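Local coordinates for homoprotocatechuate 2,3-dioxygenase (Brevibacterium fuscum, PDB 4Z6M), which catalyses, probably at its iron(II) site, the oxygen-dependent extradiol opening of the aromatic ring of homoprotocatechuate between carbons 2 and 3, at residues M77-R82 / F124-F129; T101-D106 / D114-E119; R17-E22 / E58-N63; A73-A78 / K310-D315. The protein carries 1 engineered substitution. One frame throughout, in Å; residues are numbered along the deposited sequence.

In the fold
All four contacts belong to the N-terminal part of the chain or pack against it, and three of them lie within one glyoxalase-superfamily range. Contact 3 closes first along the chain, joining strand 15-25 to the loop before strand 64-68. Contact 1 pairs strand 73-81 with strand 125-129, and the hairpin of contact 2 is nested inside the loop it closes; their centres are about 9 Å apart. Contact 4 starts from strand 73-81 too but reaches across more than 230 residues to the loop 310-315. Each contact has at least one segment on the same mixed sheet, in which strand 73-81 lies between strands 15-25 and 125-129, so a late chain segment is tied to an early domain.

Contact 1: M77-R82 / F124-F129; sequences MAFRVR and FPYEFF
Chi1 of 73° sets CG of Phe129 between its backbone N and carbonyl carbon, and the ring lies across the neighbouring strand, one face over CA of Arg80 in a CH-pi contact, while Ala78 CB meets its edge at 4.0 Å from CE1. On the other side of the sheet Phe79 and Tyr126 both set CG anti to the carbonyl carbon, which lets their rings meet. Phe79 CE2 stands 3.6 Å above the centre of the Tyr126 ring, an edge-to-face pair with planes at 63°. At the rim of that same tyrosine comes sulfur, Met77 SD lying 3.6 Å from Tyr126 CE1, a Met-aromatic contact suited to the flexible methionine chain. A tyrosine fits here because its OH can reach Gln158, beyond the rings. Arg80 runs extended past Phe129 to Asp277 of the second subunit, so its aliphatic carbons pack on the ring and its charge serves the interface. The backbones are in parallel register: Phe79 N reaches Glu127 O at 2.8 Å, and Val81 N reaches Phe129 O at 2.9 Å. Such a parallel pairing of first and last strands closes the beta-alpha-beta-beta-beta module of the glyoxalase fold.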
loop_
_atom_site.group_PDB
_atom_site.type_symbol
_atom_site.label_atom_id
_atom_site.label_comp_id
_atom_site.label_asym_id
_atom_site.label_seq_id
_atom_site.Cartn_x
_atom_site.Cartn_y
_atom_site.Cartn_z
ATOM N N MET A 77 14.083 16.917 25.667
ATOM C CA MET A 77 14.012 16.714 24.225
ATOM C C MET A 77 15.386 16.962 23.657
ATOM O O MET A 77 15.969 18.021 23.870
ATOM C CB MET A 77 12.922 17.606 23.595
ATOM C CG MET A 77 12.900 19.030 24.031
ATOM S SD MET A 77 11.351 19.912 23.680
ATOM C CE MET A 77 10.949 19.333 22.178
ATOM N N ALA A 78 15.948 15.930 23.011
ATOM C CA ALA A 78 17.358 15.905 22.666
ATOM C C ALA A 78 17.552 16.018 21.177
ATOM O O ALA A 78 16.876 15.325 20.388
ATOM C CB ALA A 78 18.019 14.624 23.170
ATOM N N PHE A 79 18.522 16.855 20.806
ATOM C CA PHE A 79 18.965 17.028 19.433
ATOM C C PHE A 79 20.417 16.605 19.332
ATOM O O PHE A 79 21.227 16.939 20.194
ATOM C CB PHE A 79 18.858 18.496 19.035
ATOM C CG PHE A 79 17.464 19.038 19.121
ATOM C CD1 PHE A 79 16.600 18.945 18.057
ATOM C CD2 PHE A 79 16.999 19.631 20.287
ATOM C CE1 PHE A 79 15.305 19.435 18.127
ATOM C CE2 PHE A 79 15.695 20.136 20.376
ATOM C CZ PHE A 79 14.843 20.022 19.293
ATOM N N ARG A 80 20.733 15.829 18.293
ATOM C CA ARG A 80 22.122 15.498 18.017
ATOM C C ARG A 80 22.788 16.620 17.236
ATOM O O ARG A 80 22.179 17.202 16.334
ATOM C CB ARG A 80 22.241 14.169 17.295
ATOM C CG ARG A 80 23.628 13.568 17.402
ATOM C CD ARG A 80 23.765 12.193 16.787
ATOM N NE ARG A 80 25.055 11.645 17.126
ATOM C CZ ARG A 80 25.741 10.761 16.418
ATOM N NH1 ARG A 80 25.269 10.244 15.295
ATOM N NH2 ARG A 80 26.931 10.398 16.845
ATOM N N VAL A 81 24.017 16.930 17.619
ATOM C CA VAL A 81 24.836 17.930 16.951
ATOM C C VAL A 81 25.961 17.280 16.146
ATOM O O VAL A 81 26.252 16.087 16.306
ATOM C CB VAL A 81 25.387 18.972 17.939
ATOM C CG1 VAL A 81 24.258 19.698 18.597
ATOM C CG2 VAL A 81 26.311 18.354 18.983
ATOM N N ARG A 82 26.572 18.051 15.259
ATOM C CA ARG A 82 27.429 17.458 14.219
ATOM C C ARG A 82 28.753 16.932 14.756
ATOM O O ARG A 82 29.246 15.925 14.265
ATOM C CB ARG A 82 27.699 18.453 13.103
ATOM C CG ARG A 82 28.486 17.845 11.941
ATOM C CD ARG A 82 28.553 18.752 10.732
ATOM N NE ARG A 82 27.240 18.865 10.110
ATOM C CZ ARG A 82 26.701 17.941 9.310
ATOM N NH1 ARG A 82 27.378 16.851 8.963
ATOM N NH2 ARG A 82 25.490 18.140 8.805
ATOM N N PHE A 124 11.807 25.058 27.979
ATOM C CA PHE A 124 11.875 23.654 27.600
ATOM C C PHE A 124 13.236 23.066 27.933
ATOM O O PHE A 124 14.261 23.723 27.780
ATOM C CB PHE A 124 11.575 23.461 26.112
ATOM C CG PHE A 124 10.141 23.622 25.778
ATOM C CD1 PHE A 124 9.635 24.877 25.504
ATOM C CD2 PHE A 124 9.283 22.538 25.751
ATOM C CE1 PHE A 124 8.298 25.043 25.208
ATOM C CE2 PHE A 124 7.945 22.701 25.466
ATOM C CZ PHE A 124 7.457 23.959 25.175
ATOM N N PRO A 125 13.244 21.791 28.354
ATOM C CA PRO A 125 14.484 21.090 28.672
ATOM C C PRO A 125 15.052 20.504 27.383
ATOM O O PRO A 125 14.677 19.395 26.976
ATOM C CB PRO A 125 14.033 20.015 29.658
ATOM C CG PRO A 125 12.626 19.732 29.289
ATOM C CD PRO A 125 12.052 21.024 28.758
ATOM N N TYR A 126 15.953 21.239 26.760
ATOM C CA TYR A 126 16.653 20.763 25.567
ATOM C C TYR A 126 17.936 20.048 25.963
ATOM O O TYR A 126 18.626 20.484 26.887
ATOM C CB TYR A 126 16.999 21.928 24.646
ATOM C CG TYR A 126 15.936 22.412 23.673
ATOM C CD1 TYR A 126 14.603 22.005 23.733
ATOM C CD2 TYR A 126 16.310 23.242 22.635
ATOM C CE1 TYR A 126 13.682 22.431 22.766
ATOM C CE2 TYR A 126 15.398 23.675 21.679
ATOM C CZ TYR A 126 14.084 23.274 21.753
ATOM O OH TYR A 126 13.197 23.671 20.780
ATOM N N GLU A 127 18.276 18.967 25.240
ATOM C CA GLU A 127 19.608 18.374 25.329
ATOM C C GLU A 127 20.312 18.462 23.972
ATOM O O GLU A 127 19.682 18.275 22.937
ATOM C CB GLU A 127 19.559 16.903 25.765
ATOM C CG GLU A 127 20.953 16.283 25.909
ATOM C CD GLU A 127 20.930 14.840 26.384
ATOM O OE1 GLU A 127 20.797 14.608 27.626
ATOM O OE2 GLU A 127 21.031 13.945 25.515
ATOM N N PHE A 128 21.610 18.721 24.007
ATOM C CA PHE A 128 22.488 18.638 22.854
ATOM C C PHE A 128 23.604 17.663 23.171
ATOM O O PHE A 128 24.241 17.737 24.234
ATOM C CB PHE A 128 23.066 20.005 22.540
ATOM C CG PHE A 128 22.015 21.029 22.251
ATOM C CD1 PHE A 128 21.491 21.143 20.975
ATOM C CD2 PHE A 128 21.469 21.794 23.274
ATOM C CE1 PHE A 128 20.476 22.040 20.704
ATOM C CE2 PHE A 128 20.457 22.700 23.011
ATOM C CZ PHE A 128 19.965 22.826 21.724
ATOM N N PHE A 129 23.841 16.749 22.241
ATOM C CA PHE A 129 24.898 15.736 22.411
ATOM C C PHE A 129 25.422 15.362 21.028
ATOM O O PHE A 129 24.686 15.496 20.035
ATOM C CB PHE A 129 24.366 14.492 23.131
ATOM C CG PHE A 129 23.469 13.644 22.266
ATOM C CD1 PHE A 129 22.120 13.919 22.185
ATOM C CD2 PHE A 129 24.003 12.635 21.460
ATOM C CE1 PHE A 129 21.306 13.191 21.330
ATOM C CE2 PHE A 129 23.184 11.898 20.614
ATOM C CZ PHE A 129 21.842 12.174 20.553
#

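Contact 2: T101-D106 / D114-E119; sequences TERRKD and DALRVE
Strand 101-104 runs antiparallel to strand 115-119, with Glu102 and Arg117 exchanging two backbone hydrogen bonds, both 2.8 Å from N of one to O of the other, and Arg104 and Ala115 forming the next hydrogen-bonded pair. On the face that carries Thr101, Arg103, Leu116 and Val118, the polar grip comes from Arg103. Its chain bends at chi2 (86°), which swings the guanidinium alongside Asp114. The approach is side-on: NE meets Asp114 OD1 and NH2 meets OD2, each at 2.8 Å, and the two flat groups are nearly coplanar. OD2 uses its syn lone pair, and both acceptor oxygens lie close to the guanidinium plane. Asp88 and Glu91 of helix 84-96 share the same arginine, so three carboxylates surround and probably stabilise its positive charge. Leucine and beta-branched residues suit the rest of this face beneath the helix: Thr101 CG2 touches Val118 CG1 at 3.8 Å, and Thr101 CB touches Leu116 CD1. Across the sheet, Arg104 bridges to Glu102 within its own strand, NE and NH2 both reaching OE2 from one face of the carboxylate. Arg117 turns from this hairpin to Glu127 and Glu22. Ala115, small, packs on CB of Phe129 in the next strand. Two adjacent antiparallel strands joined by a loop make a beta hairpin, and this one ends the sheet of the module.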
loop_
_atom_site.group_PDB
_atom_site.type_symbol
_atom_site.label_atom_id
_atom_site.label_comp_id
_atom_site.label_asym_id
_atom_site.label_seq_id
_atom_site.Cartn_x
_atom_site.Cartn_y
_atom_site.Cartn_z
ATOM N N THR A 101 22.273 25.936 32.408
ATOM C CA THR A 101 22.872 24.846 31.684
ATOM C C THR A 101 23.428 23.835 32.670
ATOM O O THR A 101 23.818 24.174 33.789
ATOM C CB THR A 101 23.980 25.331 30.735
ATOM O OG1 THR A 101 25.071 25.885 31.476
ATOM C CG2 THR A 101 23.451 26.397 29.787
ATOM N N GLU A 102 23.482 22.582 32.226
ATOM C CA GLU A 102 24.131 21.529 32.978
ATOM C C GLU A 102 24.827 20.596 31.991
ATOM O O GLU A 102 24.193 20.104 31.059
ATOM C CB GLU A 102 23.119 20.738 33.815
ATOM C CG GLU A 102 23.805 19.655 34.632
ATOM C CD GLU A 102 22.901 18.910 35.596
ATOM O OE1 GLU A 102 21.698 19.271 35.703
ATOM O OE2 GLU A 102 23.417 17.951 36.237
ATOM N N ARG A 103 26.122 20.380 32.219
ATOM C CA ARG A 103 26.958 19.596 31.306
ATOM C C ARG A 103 27.426 18.327 32.025
ATOM O O ARG A 103 27.991 18.410 33.129
ATOM C CB ARG A 103 28.171 20.443 30.911
ATOM C CG ARG A 103 29.186 19.763 30.014
ATOM C CD ARG A 103 28.773 19.905 28.582
ATOM N NE ARG A 103 29.770 19.458 27.611
ATOM C CZ ARG A 103 30.590 20.230 26.896
ATOM N NH1 ARG A 103 30.628 21.547 27.042
ATOM N NH2 ARG A 103 31.394 19.667 26.007
ATOM N N ARG A 104 27.230 17.158 31.392
ATOM C CA ARG A 104 27.764 15.911 31.951
ATOM C C ARG A 104 28.550 15.151 30.906
ATOM O O ARG A 104 27.996 14.725 29.882
ATOM C CB ARG A 104 26.617 15.058 32.459
ATOM C CG ARG A 104 25.913 15.701 33.641
ATOM C CD ARG A 104 25.046 14.715 34.358
ATOM N NE ARG A 104 24.159 15.363 35.310
ATOM C CZ ARG A 104 23.183 14.732 35.972
ATOM N NH1 ARG A 104 22.998 13.417 35.817
ATOM N NH2 ARG A 104 22.392 15.415 36.790
ATOM N N LYS A 105 29.835 14.962 31.172
ATOM C CA LYS A 105 30.745 14.349 30.216
ATOM C C LYS A 105 30.381 12.906 29.882
ATOM O O LYS A 105 30.737 12.424 28.804
ATOM C CB LYS A 105 32.195 14.425 30.710
ATOM C CG LYS A 105 32.487 13.483 31.860
ATOM C CD LYS A 105 33.815 13.778 32.541
ATOM C CE LYS A 105 34.961 13.894 31.548
ATOM N NZ LYS A 105 35.110 12.693 30.671
ATOM N N ASP A 106 29.680 12.234 30.793
ATOM C CA ASP A 106 29.269 10.854 30.584
ATOM C C ASP A 106 27.760 10.722 30.437
ATOM O O ASP A 106 27.239 9.616 30.512
ATOM C CB ASP A 106 29.776 9.957 31.728
ATOM C CG ASP A 106 31.295 9.841 31.743
ATOM O OD1 ASP A 106 31.911 9.735 30.656
ATOM O OD2 ASP A 106 31.876 9.855 32.846
ATOM N N ASP A 114 28.984 12.784 26.260
ATOM C CA ASP A 114 29.056 14.178 26.682
ATOM C C ASP A 114 27.796 14.913 26.211
ATOM O O ASP A 114 27.463 14.907 25.026
ATOM C CB ASP A 114 30.348 14.781 26.121
ATOM C CG ASP A 114 30.501 16.251 26.414
ATOM O OD1 ASP A 114 30.156 16.672 27.531
ATOM O OD2 ASP A 114 30.984 16.986 25.507
ATOM N N ALA A 115 27.078 15.508 27.158
ATOM C CA ALA A 115 25.759 16.070 26.870
ATOM C C ALA A 115 25.535 17.347 27.655
ATOM O O ALA A 115 25.950 17.453 28.805
ATOM C CB ALA A 115 24.657 15.074 27.178
ATOM N N LEU A 116 24.858 18.297 27.016
ATOM C CA LEU A 116 24.429 19.540 27.658
ATOM C C LEU A 116 22.914 19.551 27.726
ATOM O O LEU A 116 22.256 19.446 26.683
ATOM C CB LEU A 116 24.903 20.726 26.835
ATOM C CG LEU A 116 24.476 22.093 27.376
ATOM C CD1 LEU A 116 25.379 22.469 28.539
ATOM C CD2 LEU A 116 24.500 23.130 26.280
ATOM N N ARG A 117 22.367 19.737 28.921
ATOM C CA ARG A 117 20.962 20.067 29.056
ATOM C C ARG A 117 20.808 21.506 29.469
ATOM O O ARG A 117 21.650 22.053 30.208
ATOM C CB ARG A 117 20.266 19.131 30.036
ATOM C CG ARG A 117 20.090 17.746 29.432
ATOM C CD ARG A 117 19.251 16.807 30.270
ATOM N NE ARG A 117 19.155 15.518 29.594
ATOM C CZ ARG A 117 18.353 14.518 29.954
ATOM N NH1 ARG A 117 17.571 14.616 31.021
ATOM N NH2 ARG A 117 18.334 13.398 29.230
ATOM N N VAL A 118 19.739 22.122 28.961
ATOM C CA VAL A 118 19.481 23.535 29.201
ATOM C C VAL A 118 18.012 23.735 29.498
ATOM O O VAL A 118 17.176 22.988 29.004
ATOM C CB VAL A 118 19.924 24.417 28.032
ATOM C CG1 VAL A 118 21.357 24.134 27.650
ATOM C CG2 VAL A 118 19.038 24.233 26.825
ATOM N N GLU A 119 17.707 24.725 30.338
ATOM C CA GLU A 119 16.364 25.289 30.413
ATOM C C GLU A 119 16.295 26.447 29.436
ATOM O O GLU A 119 16.855 27.519 29.688
ATOM C CB GLU A 119 16.054 25.778 31.834
ATOM C CG GLU A 119 15.945 24.657 32.834
ATOM C CD GLU A 119 15.857 25.120 34.289
ATOM O OE1 GLU A 119 15.597 26.327 34.538
ATOM O OE2 GLU A 119 16.059 24.255 35.183
#

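Contact 3: R17-E22 / E58-N63; sequences RCAYAE and EFIHHN
A classic beta bulge in strand 15-25, where Ala19 and Tyr20 both face Ala78, marks the place at which loop 58-63 docks on the strand. The strand's backbone is caught by Asn63: its ND2 gives a nearly straight bond at 3.0 Å to Ala19 O, which lies in the amide plane, and Asn63 O, the backbone carbonyl, accepts from Ala21 N at 3.2 Å from above the carbonyl plane. An asparagine suits this role because its amide nitrogen has two hydrogens; the second goes to Glu58 OE1 at 2.9 Å, and Ser55 meets its OD1. Glu58 is the polar centre of the loop. Bent at chi2 (55°), it presents its carboxylate to the end of Arg17, which grips it end-on: NH2 meets OE1 on the syn lone pair at 2.9 Å while NH1 reaches OE2 at 3.1 Å. Backbone N atoms of Phe59 and Ile60 also donate to OE2, on its anti side, so five hydrogen bonds fix the rotation of the group and probably favour its ionised form. Arg17 NH1 has a second acid partner, Asp277 of the second subunit, while Ile60 CG2 packs against this nitrogen at 3.6 Å. Farther along, the edge of His62 points into the face of Tyr20: NE2 lies 3.3 Å above the ring centre, with planes at 80°, a T-shaped pair. Beyond the ring, Tyr20 OH bonds to Glu127. The whole is a buried carboxylate, folded onto its own loop, that binds a bulged strand of the glyoxalase-type sheet close to a subunit interface.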
loop_
_atom_site.group_PDB
_atom_site.type_symbol
_atom_site.label_atom_id
_atom_site.label_comp_id
_atom_site.label_asym_id
_atom_site.label_seq_id
_atom_site.Cartn_x
_atom_site.Cartn_y
_atom_site.Cartn_z
ATOM N N ARG A 17 19.519 17.042 13.866
ATOM C CA ARG A 17 18.177 16.458 13.863
ATOM C C ARG A 17 17.703 16.299 15.280
ATOM O O ARG A 17 18.514 16.208 16.212
ATOM C CB ARG A 17 18.129 15.079 13.187
ATOM C CG ARG A 17 19.114 14.067 13.772
ATOM C CD ARG A 17 18.720 12.662 13.381
ATOM N NE ARG A 17 19.683 11.639 13.785
ATOM C CZ ARG A 17 19.353 10.405 14.164
ATOM N NH1 ARG A 17 20.300 9.524 14.455
ATOM N NH2 ARG A 17 18.086 10.039 14.239
ATOM N N CYS A 18 16.395 16.179 15.437
ATOM C CA CYS A 18 15.857 15.566 16.639
ATOM C C CYS A 18 16.375 14.143 16.776
ATOM O O CYS A 18 16.578 13.440 15.785
ATOM C CB CYS A 18 14.338 15.589 16.650
ATOM S SG CYS A 18 13.528 14.626 15.373
ATOM N N ALA A 19 16.632 13.736 18.007
ATOM C CA ALA A 19 17.249 12.416 18.237
ATOM C C ALA A 19 16.528 11.530 19.235
ATOM O O ALA A 19 16.373 10.338 18.992
ATOM C CB ALA A 19 18.695 12.558 18.651
ATOM N N TYR A 20 16.129 12.074 20.388
ATOM C CA TYR A 20 15.327 11.281 21.323
ATOM C C TYR A 20 14.599 12.196 22.273
ATOM O O TYR A 20 14.989 13.351 22.443
ATOM C CB TYR A 20 16.180 10.238 22.103
ATOM C CG TYR A 20 17.020 10.790 23.252
ATOM C CD1 TYR A 20 18.326 11.201 23.046
ATOM C CD2 TYR A 20 16.509 10.857 24.543
ATOM C CE1 TYR A 20 19.107 11.690 24.093
ATOM C CE2 TYR A 20 17.282 11.350 25.585
ATOM C CZ TYR A 20 18.566 11.782 25.359
ATOM O OH TYR A 20 19.293 12.273 26.431
ATOM N N ALA A 21 13.540 11.663 22.881
ATOM C CA ALA A 21 12.917 12.305 24.035
ATOM C C ALA A 21 13.033 11.391 25.246
ATOM O O ALA A 21 12.948 10.180 25.125
ATOM C CB ALA A 21 11.464 12.647 23.784
ATOM N N GLU A 22 13.169 12.010 26.419
ATOM C CA GLU A 22 13.037 11.316 27.702
ATOM C C GLU A 22 11.716 11.758 28.330
ATOM O O GLU A 22 11.530 12.954 28.616
ATOM C CB GLU A 22 14.219 11.650 28.631
ATOM C CG GLU A 22 14.139 10.865 29.929
ATOM C CD GLU A 22 15.269 11.121 30.908
ATOM O OE1 GLU A 22 16.111 12.027 30.682
ATOM O OE2 GLU A 22 15.333 10.351 31.907
ATOM N N GLU A 58 16.909 3.059 13.261
ATOM C CA GLU A 58 17.864 3.845 14.044
ATOM C C GLU A 58 19.153 3.088 14.328
ATOM O O GLU A 58 19.132 1.884 14.551
ATOM C CB GLU A 58 17.222 4.261 15.362
ATOM C CG GLU A 58 18.062 5.257 16.151
ATOM C CD GLU A 58 18.406 6.474 15.317
ATOM O OE1 GLU A 58 17.520 7.379 15.220
ATOM O OE2 GLU A 58 19.528 6.544 14.751
ATOM N N PHE A 59 20.277 3.799 14.337
ATOM C CA PHE A 59 21.566 3.217 14.739
ATOM C C PHE A 59 22.109 3.819 16.045
ATOM O O PHE A 59 22.971 3.219 16.678
ATOM C CB PHE A 59 22.641 3.318 13.637
ATOM C CG PHE A 59 23.190 4.696 13.461
ATOM C CD1 PHE A 59 22.522 5.631 12.682
ATOM C CD2 PHE A 59 24.347 5.087 14.099
ATOM C CE1 PHE A 59 23.004 6.918 12.573
ATOM C CE2 PHE A 59 24.844 6.380 13.956
ATOM C CZ PHE A 59 24.156 7.288 13.204
ATOM N N ILE A 60 21.639 5.007 16.439
ATOM C CA ILE A 60 22.035 5.547 17.753
ATOM C C ILE A 60 21.274 4.777 18.818
ATOM O O ILE A 60 20.361 3.998 18.525
ATOM C CB ILE A 60 21.819 7.079 17.890
ATOM C CG1 ILE A 60 20.337 7.474 17.991
ATOM C CG2 ILE A 60 22.539 7.825 16.768
ATOM C CD1 ILE A 60 20.145 8.905 18.475
ATOM N N HIS A 61 21.675 4.947 20.077
ATOM C CA HIS A 61 21.256 3.997 21.089
ATOM C C HIS A 61 19.743 3.946 21.291
ATOM O O HIS A 61 19.177 2.891 21.524
ATOM C CB HIS A 61 21.940 4.331 22.404
ATOM C CG HIS A 61 21.660 3.362 23.500
ATOM N ND1 HIS A 61 20.702 3.587 24.458
ATOM C CD2 HIS A 61 22.256 2.196 23.833
ATOM C CE1 HIS A 61 20.710 2.602 25.338
ATOM N NE2 HIS A 61 21.636 1.737 24.971
ATOM N N HIS A 62 19.072 5.097 21.192
ATOM C CA HIS A 62 17.642 5.136 21.430
ATOM C C HIS A 62 17.024 6.394 20.818
ATOM O O HIS A 62 17.713 7.375 20.547
ATOM C CB HIS A 62 17.342 5.101 22.916
ATOM C CG HIS A 62 18.026 6.191 23.672
ATOM N ND1 HIS A 62 19.191 5.987 24.375
ATOM C CD2 HIS A 62 17.726 7.502 23.814
ATOM C CE1 HIS A 62 19.578 7.123 24.915
ATOM N NE2 HIS A 62 18.710 8.062 24.581
ATOM N N ASN A 63 15.715 6.322 20.644
ATOM C CA ASN A 63 14.875 7.462 20.269
ATOM C C ASN A 63 13.917 7.881 21.384
ATOM O O ASN A 63 13.284 8.950 21.285
ATOM C CB ASN A 63 14.051 7.161 19.034
ATOM C CG ASN A 63 14.887 6.873 17.805
ATOM O OD1 ASN A 63 14.726 5.816 17.177
ATOM N ND2 ASN A 63 15.768 7.792 17.449
#

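Contact 4: A73-A78 / K310-D315; sequences ALKAMA and KVLDLD
Leu74 and Lys310 meet through flat peptide groups: the Lys310 carbonyl receives Leu74 N tilted 20° from its plane, and CB of Ala73 stands 3.4 Å from the same oxygen. The next carbonyl, Leu74 O, takes Leu312 N almost head-on at 2.8 Å. Together the two bonds make a single beta bridge, Leu74 with Val311, on the flank of strand 73-81 that strand 125-129 takes up from Met77 onward. Strand 15-25 holds the other flank, where Lys75 and Ala76 both face Glu22 in a classic beta bulge. Apolar side chains suit the buried bridge. Leu74 and Val311 lie side by side and point the same way, Leu74 CB being 4.0 Å from Val311 CG1. Leu312 turns CD2 onto the Ala73 methyl, tight at 3.5 Å; alanine's small size lets the loop come this near. Lys310 meets Ala73 through CB while its extended chain leads away from the strand. Farther along, Asp313 forms an Asx turn, Asp315 N approaching OD1 from above the carboxylate plane, and Glu119 meets Leu314 N. Where the backbones diverge, one water bridges them, donating to Lys75 O at 2.8 Å and to Asp313 O at 2.9 Å.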
loop_
_atom_site.group_PDB
_atom_site.type_symbol
_atom_site.label_atom_id
_atom_site.label_comp_id
_atom_site.label_asym_id
_atom_site.label_seq_id
_atom_site.Cartn_x
_atom_site.Cartn_y
_atom_site.Cartn_z
ATOM N N ALA A 73 5.693 13.721 32.578
ATOM C CA ALA A 73 6.226 14.980 32.050
ATOM C C ALA A 73 7.323 14.709 31.038
ATOM O O ALA A 73 7.922 13.623 31.059
ATOM C CB ALA A 73 6.772 15.849 33.171
ATOM N N LEU A 74 7.605 15.682 30.172
ATOM C CA LEU A 74 8.835 15.665 29.382
ATOM C C LEU A 74 10.028 16.015 30.282
ATOM O O LEU A 74 10.023 17.066 30.917
ATOM C CB LEU A 74 8.736 16.684 28.253
ATOM C CG LEU A 74 10.041 16.876 27.448
ATOM C CD1 LEU A 74 10.338 15.667 26.562
ATOM C CD2 LEU A 74 10.015 18.145 26.629
ATOM N N LYS A 75 11.025 15.128 30.345
ATOM C CA LYS A 75 12.275 15.420 31.053
ATOM C C LYS A 75 13.325 16.064 30.158
ATOM O O LYS A 75 14.049 16.962 30.597
ATOM C CB LYS A 75 12.825 14.146 31.728
ATOM C CG LYS A 75 14.028 14.370 32.610
ATOM C CD LYS A 75 14.250 13.235 33.584
ATOM C CE LYS A 75 15.519 13.512 34.386
ATOM N NZ LYS A 75 15.521 12.791 35.679
ATOM N N ALA A 76 13.386 15.639 28.884
ATOM C CA ALA A 76 14.336 16.241 27.946
ATOM C C ALA A 76 13.941 15.916 26.530
ATOM O O ALA A 76 13.519 14.792 26.232
ATOM C CB ALA A 76 15.739 15.731 28.183
ATOM N N MET A 77 14.083 16.917 25.667
ATOM C CA MET A 77 14.012 16.714 24.225
ATOM C C MET A 77 15.386 16.962 23.657
ATOM O O MET A 77 15.969 18.021 23.870
ATOM C CB MET A 77 12.922 17.606 23.595
ATOM C CG MET A 77 12.900 19.030 24.031
ATOM S SD MET A 77 11.351 19.912 23.680
ATOM C CE MET A 77 10.949 19.333 22.178
ATOM N N ALA A 78 15.948 15.930 23.011
ATOM C CA ALA A 78 17.358 15.905 22.666
ATOM C C ALA A 78 17.552 16.018 21.177
ATOM O O ALA A 78 16.876 15.325 20.388
ATOM C CB ALA A 78 18.019 14.624 23.170
ATOM N N LYS A 310 3.090 18.224 30.697
ATOM C CA LYS A 310 3.998 19.010 31.515
ATOM C C LYS A 310 5.438 18.824 31.064
ATOM O O LYS A 310 5.778 17.761 30.505
ATOM C CB LYS A 310 3.865 18.576 32.973
ATOM C CG LYS A 310 2.471 18.757 33.554
ATOM C CD LYS A 310 2.294 18.027 34.891
ATOM C CE LYS A 310 0.827 17.867 35.248
ATOM N NZ LYS A 310 0.643 17.254 36.590
ATOM N N VAL A 311 6.293 19.813 31.328
ATOM C CA VAL A 311 7.720 19.661 31.120
ATOM C C VAL A 311 8.454 19.953 32.423
ATOM O O VAL A 311 8.000 20.743 33.235
ATOM C CB VAL A 311 8.290 20.521 29.966
ATOM C CG1 VAL A 311 7.390 20.419 28.746
ATOM C CG2 VAL A 311 8.536 21.963 30.350
ATOM N N LEU A 312 9.606 19.321 32.592
ATOM C CA LEU A 312 10.414 19.503 33.802
ATOM C C LEU A 312 11.539 20.486 33.580
ATOM O O LEU A 312 12.048 20.629 32.475
ATOM C CB LEU A 312 11.012 18.176 34.265
ATOM C CG LEU A 312 10.000 17.047 34.500
ATOM C CD1 LEU A 312 10.689 15.808 35.043
ATOM C CD2 LEU A 312 8.874 17.476 35.437
ATOM N N ASP A 313 11.917 21.173 34.666
ATOM C CA ASP A 313 13.166 21.897 34.710
ATOM C C ASP A 313 14.323 20.944 35.066
ATOM O O ASP A 313 14.122 19.723 35.201
ATOM C CB ASP A 313 13.020 23.097 35.686
ATOM C CG ASP A 313 12.909 22.695 37.153
ATOM O OD1 ASP A 313 13.300 21.572 37.548
ATOM O OD2 ASP A 313 12.380 23.534 37.936
ATOM N N LEU A 314 15.538 21.473 35.191
ATOM C CA LEU A 314 16.709 20.631 35.362
ATOM C C LEU A 314 16.835 20.034 36.768
ATOM O O LEU A 314 17.696 19.177 37.006
ATOM C CB LEU A 314 17.971 21.406 34.991
ATOM C CG LEU A 314 18.105 21.764 33.513
ATOM C CD1 LEU A 314 19.442 22.439 33.259
ATOM C CD2 LEU A 314 17.936 20.558 32.597
ATOM N N ASP A 315 16.000 20.506 37.695
ATOM C CA ASP A 315 15.883 19.919 39.040
ATOM C C ASP A 315 14.767 18.874 39.157
ATOM O O ASP A 315 14.544 18.304 40.229
ATOM C CB ASP A 315 15.586 21.012 40.064
ATOM C CG ASP A 315 16.654 22.049 40.127
ATOM O OD1 ASP A 315 17.838 21.683 40.190
ATOM O OD2 ASP A 315 16.301 23.245 40.100
HETATM O O HOH W 1 14.751 17.796 33.142
#